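Local coordinates for protein Sso-CP2 metallo-carboxypetidase (PDB 4MMO) that is a zinc-binding metallo-carboxypeptidase of the M20 family, which probably cleaves residues from the carboxyl end of peptides, at residues K64-Y69 / S159-G164; V185-D190 / A306-R311. One frame throughout, in Å; residues are numbered along the deposited sequence.

Interaction 1: K64-Y69 / S159-G164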
# COMPACT_ATOMS: atom_id res chain seq x y z
N LYS A 64 -6.98 -48.22 20.63
CA LYS A 64 -6.55 -46.85 20.36
C LYS A 64 -7.19 -46.28 19.10
O LYS A 64 -7.39 -47.00 18.12
CB LYS A 64 -5.03 -46.79 20.23
CG LYS A 64 -4.29 -46.90 21.55
CD LYS A 64 -2.79 -46.93 21.31
CE LYS A 64 -2.01 -46.87 22.61
NZ LYS A 64 -0.55 -46.75 22.35
N THR A 65 -7.50 -44.99 19.14
CA THR A 65 -8.10 -44.30 18.00
C THR A 65 -7.26 -43.08 17.63
O THR A 65 -6.99 -42.22 18.48
CB THR A 65 -9.53 -43.84 18.30
OG1 THR A 65 -10.34 -44.99 18.60
CG2 THR A 65 -10.14 -43.10 17.11
N LEU A 66 -6.86 -43.01 16.37
CA LEU A 66 -6.07 -41.90 15.85
C LEU A 66 -6.91 -41.01 14.92
O LEU A 66 -7.57 -41.50 14.01
CB LEU A 66 -4.85 -42.44 15.10
CG LEU A 66 -3.97 -41.41 14.38
CD1 LEU A 66 -3.28 -40.49 15.38
CD2 LEU A 66 -2.96 -42.11 13.49
N LEU A 67 -6.87 -39.71 15.17
CA LEU A 67 -7.50 -38.73 14.29
C LEU A 67 -6.44 -38.13 13.37
O LEU A 67 -5.45 -37.58 13.85
CB LEU A 67 -8.17 -37.62 15.12
CG LEU A 67 -8.88 -36.50 14.35
CD1 LEU A 67 -9.98 -37.06 13.45
CD2 LEU A 67 -9.47 -35.48 15.31
N ILE A 68 -6.63 -38.25 12.06
CA ILE A 68 -5.67 -37.73 11.09
C ILE A 68 -6.25 -36.52 10.37
O ILE A 68 -7.31 -36.60 9.75
CB ILE A 68 -5.27 -38.81 10.07
CG1 ILE A 68 -4.60 -39.98 10.79
CG2 ILE A 68 -4.34 -38.22 9.00
CD1 ILE A 68 -4.10 -41.09 9.88
N TYR A 69 -5.53 -35.40 10.44
CA TYR A 69 -5.95 -34.15 9.80
C TYR A 69 -5.06 -33.83 8.60
O TYR A 69 -3.84 -33.88 8.68
CB TYR A 69 -5.90 -32.99 10.81
CG TYR A 69 -6.02 -31.62 10.18
CD1 TYR A 69 -4.90 -30.94 9.72
CD2 TYR A 69 -7.26 -30.99 10.05
CE1 TYR A 69 -4.99 -29.69 9.15
CE2 TYR A 69 -7.36 -29.73 9.48
CZ TYR A 69 -6.23 -29.09 9.03
OH TYR A 69 -6.32 -27.84 8.46
N SER A 159 -5.45 -39.62 20.15
CA SER A 159 -4.38 -38.76 19.66
C SER A 159 -4.71 -38.22 18.28
O SER A 159 -5.61 -38.73 17.61
CB SER A 159 -3.06 -39.52 19.62
OG SER A 159 -3.11 -40.59 18.70
N VAL A 160 -3.98 -37.20 17.88
CA VAL A 160 -4.19 -36.56 16.59
C VAL A 160 -2.87 -36.21 15.93
O VAL A 160 -1.93 -35.78 16.60
CB VAL A 160 -5.05 -35.28 16.74
CG1 VAL A 160 -4.44 -34.33 17.75
CG2 VAL A 160 -5.24 -34.60 15.39
N ILE A 161 -2.79 -36.42 14.62
CA ILE A 161 -1.66 -35.92 13.85
C ILE A 161 -2.15 -34.85 12.87
O ILE A 161 -3.15 -35.02 12.17
CB ILE A 161 -0.89 -37.05 13.13
CG1 ILE A 161 -1.77 -37.79 12.12
CG2 ILE A 161 -0.31 -38.03 14.16
CD1 ILE A 161 -0.98 -38.69 11.18
N MET A 162 -1.44 -33.72 12.85
CA MET A 162 -1.82 -32.59 12.02
C MET A 162 -1.34 -32.81 10.59
O MET A 162 -0.99 -33.93 10.22
CB MET A 162 -1.28 -31.30 12.62
CG MET A 162 -1.83 -30.99 14.00
SD MET A 162 -3.63 -30.96 14.08
CE MET A 162 -3.98 -29.60 12.95
N GLU A 163 -1.32 -31.75 9.78
CA GLU A 163 -1.12 -31.89 8.34
C GLU A 163 0.24 -32.53 8.01
O GLU A 163 0.40 -33.17 6.97
CB GLU A 163 -1.32 -30.55 7.60
CG GLU A 163 -0.11 -29.62 7.52
CD GLU A 163 -0.33 -28.44 6.57
OE1 GLU A 163 0.38 -28.34 5.55
OE2 GLU A 163 -1.22 -27.60 6.81
N GLY A 164 1.21 -32.35 8.91
CA GLY A 164 2.52 -32.96 8.75
C GLY A 164 3.63 -31.94 8.56
O GLY A 164 3.39 -30.73 8.61
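Met162 lays its CE methyl over one face of the Tyr69 ring, 4.0 Å from the ring centroid. The methionine chain bends at both chi2 (-55°) and chi3 (-62°), which curls the methyl back toward the ring. SD stands farther off and oblique, in a Met-aromatic contact. Glu163 N meets the edge of the same ring, near its plane, and is hydrogen-bonded to Gln381. The two segments pair as parallel strands, 65-69 and 159-161, neighbours in the mixed sheet of the zinc-binding domain. Ile68 and Ile161 sit side by side on one face and point the same way, with Ile68 CG1 3.8 Å from Ile161 CG1. With an alanine at Ile68, Ile161 CD1 would probably lose its contacts with CG1, CG2 and CD1 of that residue, opening a gap toward strand 128-134. Leu66 CD1 reaches Ile161 CG2 on that face, near helix 417-433. Leu67 and Val160 occupy the other. The backbone bond from Tyr69 N to Ile161 O measures 3.0 Å and is nearly straight. Tyr69 OH is hydrogen-bonded to Glu134. Apolar packing and backbone bonds hold the strands, and the pairing leads to Glu163, whose carboxylate binds the zinc ion with His71 and Asp104.

Interaction 2: V185-D190 / A306-R311. With SO4 (sulfate ion), chain D.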
# COMPACT_ATOMS: atom_id res chain seq x y z
N VAL A 185 -6.06 -8.69 11.41
CA VAL A 185 -6.83 -7.48 11.64
C VAL A 185 -6.67 -6.51 10.49
O VAL A 185 -5.57 -6.36 9.94
CB VAL A 185 -6.41 -6.80 12.95
CG1 VAL A 185 -7.05 -5.42 13.09
CG2 VAL A 185 -6.78 -7.67 14.14
N GLU A 186 -7.76 -5.87 10.11
CA GLU A 186 -7.73 -4.79 9.14
C GLU A 186 -8.25 -3.51 9.76
O GLU A 186 -9.33 -3.49 10.35
CB GLU A 186 -8.55 -5.13 7.91
CG GLU A 186 -8.65 -3.97 6.93
CD GLU A 186 -9.06 -4.40 5.54
OE1 GLU A 186 -9.95 -5.27 5.42
OE2 GLU A 186 -8.50 -3.87 4.57
N LEU A 187 -7.46 -2.44 9.66
CA LEU A 187 -7.86 -1.13 10.14
C LEU A 187 -8.21 -0.28 8.94
O LEU A 187 -7.49 -0.28 7.95
CB LEU A 187 -6.73 -0.46 10.91
CG LEU A 187 -6.18 -1.21 12.13
CD1 LEU A 187 -5.08 -0.40 12.79
CD2 LEU A 187 -7.30 -1.50 13.12
N VAL A 188 -9.32 0.45 9.03
CA VAL A 188 -9.76 1.31 7.94
C VAL A 188 -10.17 2.68 8.46
O VAL A 188 -10.89 2.79 9.45
CB VAL A 188 -10.95 0.69 7.17
CG1 VAL A 188 -11.34 1.57 5.99
CG2 VAL A 188 -10.60 -0.72 6.69
N LEU A 189 -9.70 3.71 7.77
CA LEU A 189 -10.14 5.08 8.02
C LEU A 189 -10.77 5.59 6.74
O LEU A 189 -10.25 5.37 5.65
CB LEU A 189 -8.96 5.98 8.40
CG LEU A 189 -8.20 5.63 9.68
CD1 LEU A 189 -7.06 6.62 9.88
CD2 LEU A 189 -9.12 5.63 10.88
N ASP A 190 -11.90 6.27 6.88
CA ASP A 190 -12.57 6.90 5.75
C ASP A 190 -13.12 8.24 6.21
O ASP A 190 -14.08 8.29 6.98
CB ASP A 190 -13.69 6.00 5.22
CG ASP A 190 -14.06 6.32 3.79
OD1 ASP A 190 -14.00 7.51 3.42
OD2 ASP A 190 -14.39 5.39 3.03
N ALA A 306 -4.93 -0.59 6.65
CA ALA A 306 -3.76 -1.40 6.94
C ALA A 306 -4.20 -2.79 7.39
O ALA A 306 -5.29 -2.94 7.95
CB ALA A 306 -2.92 -0.74 8.02
N LYS A 307 -3.37 -3.79 7.13
CA LYS A 307 -3.64 -5.16 7.53
C LYS A 307 -2.53 -5.67 8.45
O LYS A 307 -1.35 -5.60 8.11
CB LYS A 307 -3.75 -6.06 6.30
CG LYS A 307 -5.04 -5.87 5.52
CD LYS A 307 -5.10 -6.79 4.31
CE LYS A 307 -6.25 -6.40 3.38
NZ LYS A 307 -7.24 -7.50 3.22
N LEU A 308 -2.94 -6.18 9.61
CA LEU A 308 -2.01 -6.64 10.63
C LEU A 308 -2.24 -8.11 10.93
O LEU A 308 -3.39 -8.57 10.96
CB LEU A 308 -2.19 -5.84 11.92
CG LEU A 308 -2.21 -4.32 11.81
CD1 LEU A 308 -2.68 -3.71 13.12
CD2 LEU A 308 -0.84 -3.79 11.44
N ASP A 309 -1.16 -8.85 11.14
CA ASP A 309 -1.25 -10.20 11.67
C ASP A 309 -0.41 -10.28 12.94
O ASP A 309 0.72 -9.79 12.98
CB ASP A 309 -0.80 -11.23 10.62
CG ASP A 309 0.71 -11.24 10.41
OD1 ASP A 309 1.23 -10.29 9.79
OD2 ASP A 309 1.37 -12.20 10.86
N PHE A 310 -1.00 -10.86 13.98
CA PHE A 310 -0.31 -11.09 15.24
C PHE A 310 -0.05 -12.58 15.39
O PHE A 310 -1.00 -13.36 15.40
CB PHE A 310 -1.17 -10.65 16.43
CG PHE A 310 -1.45 -9.17 16.50
CD1 PHE A 310 -2.48 -8.60 15.76
CD2 PHE A 310 -0.71 -8.35 17.33
CE1 PHE A 310 -2.75 -7.25 15.84
CE2 PHE A 310 -0.97 -6.99 17.41
CZ PHE A 310 -1.99 -6.44 16.66
N ARG A 311 1.21 -12.98 15.49
CA ARG A 311 1.54 -14.37 15.80
C ARG A 311 1.63 -14.50 17.30
O ARG A 311 2.29 -13.70 17.97
CB ARG A 311 2.86 -14.77 15.16
CG ARG A 311 2.90 -14.61 13.66
CD ARG A 311 2.07 -15.66 12.95
NE ARG A 311 2.06 -15.42 11.51
CZ ARG A 311 1.75 -16.33 10.60
NH1 ARG A 311 1.43 -17.57 10.96
NH2 ARG A 311 1.77 -16.01 9.31
S SO4 D . 0.85 -20.21 8.09
O1 SO4 D . 0.62 -19.07 7.21
O2 SO4 D . -0.19 -21.23 7.88
O3 SO4 D . 2.22 -20.65 7.81
O4 SO4 D . 0.78 -19.80 9.49
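Glu186 swings CG away from its backbone N (chi1 174°), while Lys307 turns CG to the side of its own N (chi1 -74°), and the two side chains run alongside each other. They form a non-hydrogen-bonded pair of an antiparallel sheet, in the region assigned to M20 dimerisation. Glu186 OE2 lies 3.6 Å from Lys307 CE, so the carboxylate rests against the aliphatic end of the lysine. Lys307 NZ is 4.1 Å from Glu186 OE2, beyond a salt bridge. Its attraction to the carboxylate is probably modest. Lys307 NZ instead donates to the carbonyls of Gly293 and Gly295 of the second subunit.

The pairs on each side of Glu186 and Lys307 are hydrogen-bonded. Val185 and Leu308 exchange two backbone bonds, both 2.7 Å between N and O. Leu187 and Ala306 also exchange two, slightly longer. Their side chains occupy the face opposite Glu186 and Lys307. There Leu187 CD1 meets Leu308 CD1 at 4.1 Å, the two chains crossing at a slant, and helix 207-218 packs against them. Val185 CG2 comes to the edge of the Phe310 ring.

Farther along strand 306-311, Asp309 OD2 and Arg311 NE form a weak, long salt bridge. Ser198 of the second subunit hydrogen-bonds to both Asp309 OD2 and Arg311 NH2. The sulfate, probably from the crystallisation liquor, is also held by His197 of the second subunit. It lies at the guanidinium edge, where Arg311 NH1 donates to sulfate O4 at 2.7 Å.

Interaction 1 comes first along the chain and closes before interaction 2 opens. Their centres are 34 Å apart, on opposite sides of the chain's centre. Their nearest atoms are about 11 Å apart and do not touch. They share no sheet. Interaction 1 joins neighbouring parallel strands in the mixed sheet beside the zinc site. Interaction 2 joins strands 178-190 and 299-312 in the separate antiparallel sheet, which meets the second subunit. This is the two-domain plan of M20 peptidases, with a metal-binding domain and a dimerisation domain. One contact thus leads into a zinc ligand, and the other belongs to the domain that meets the second subunit.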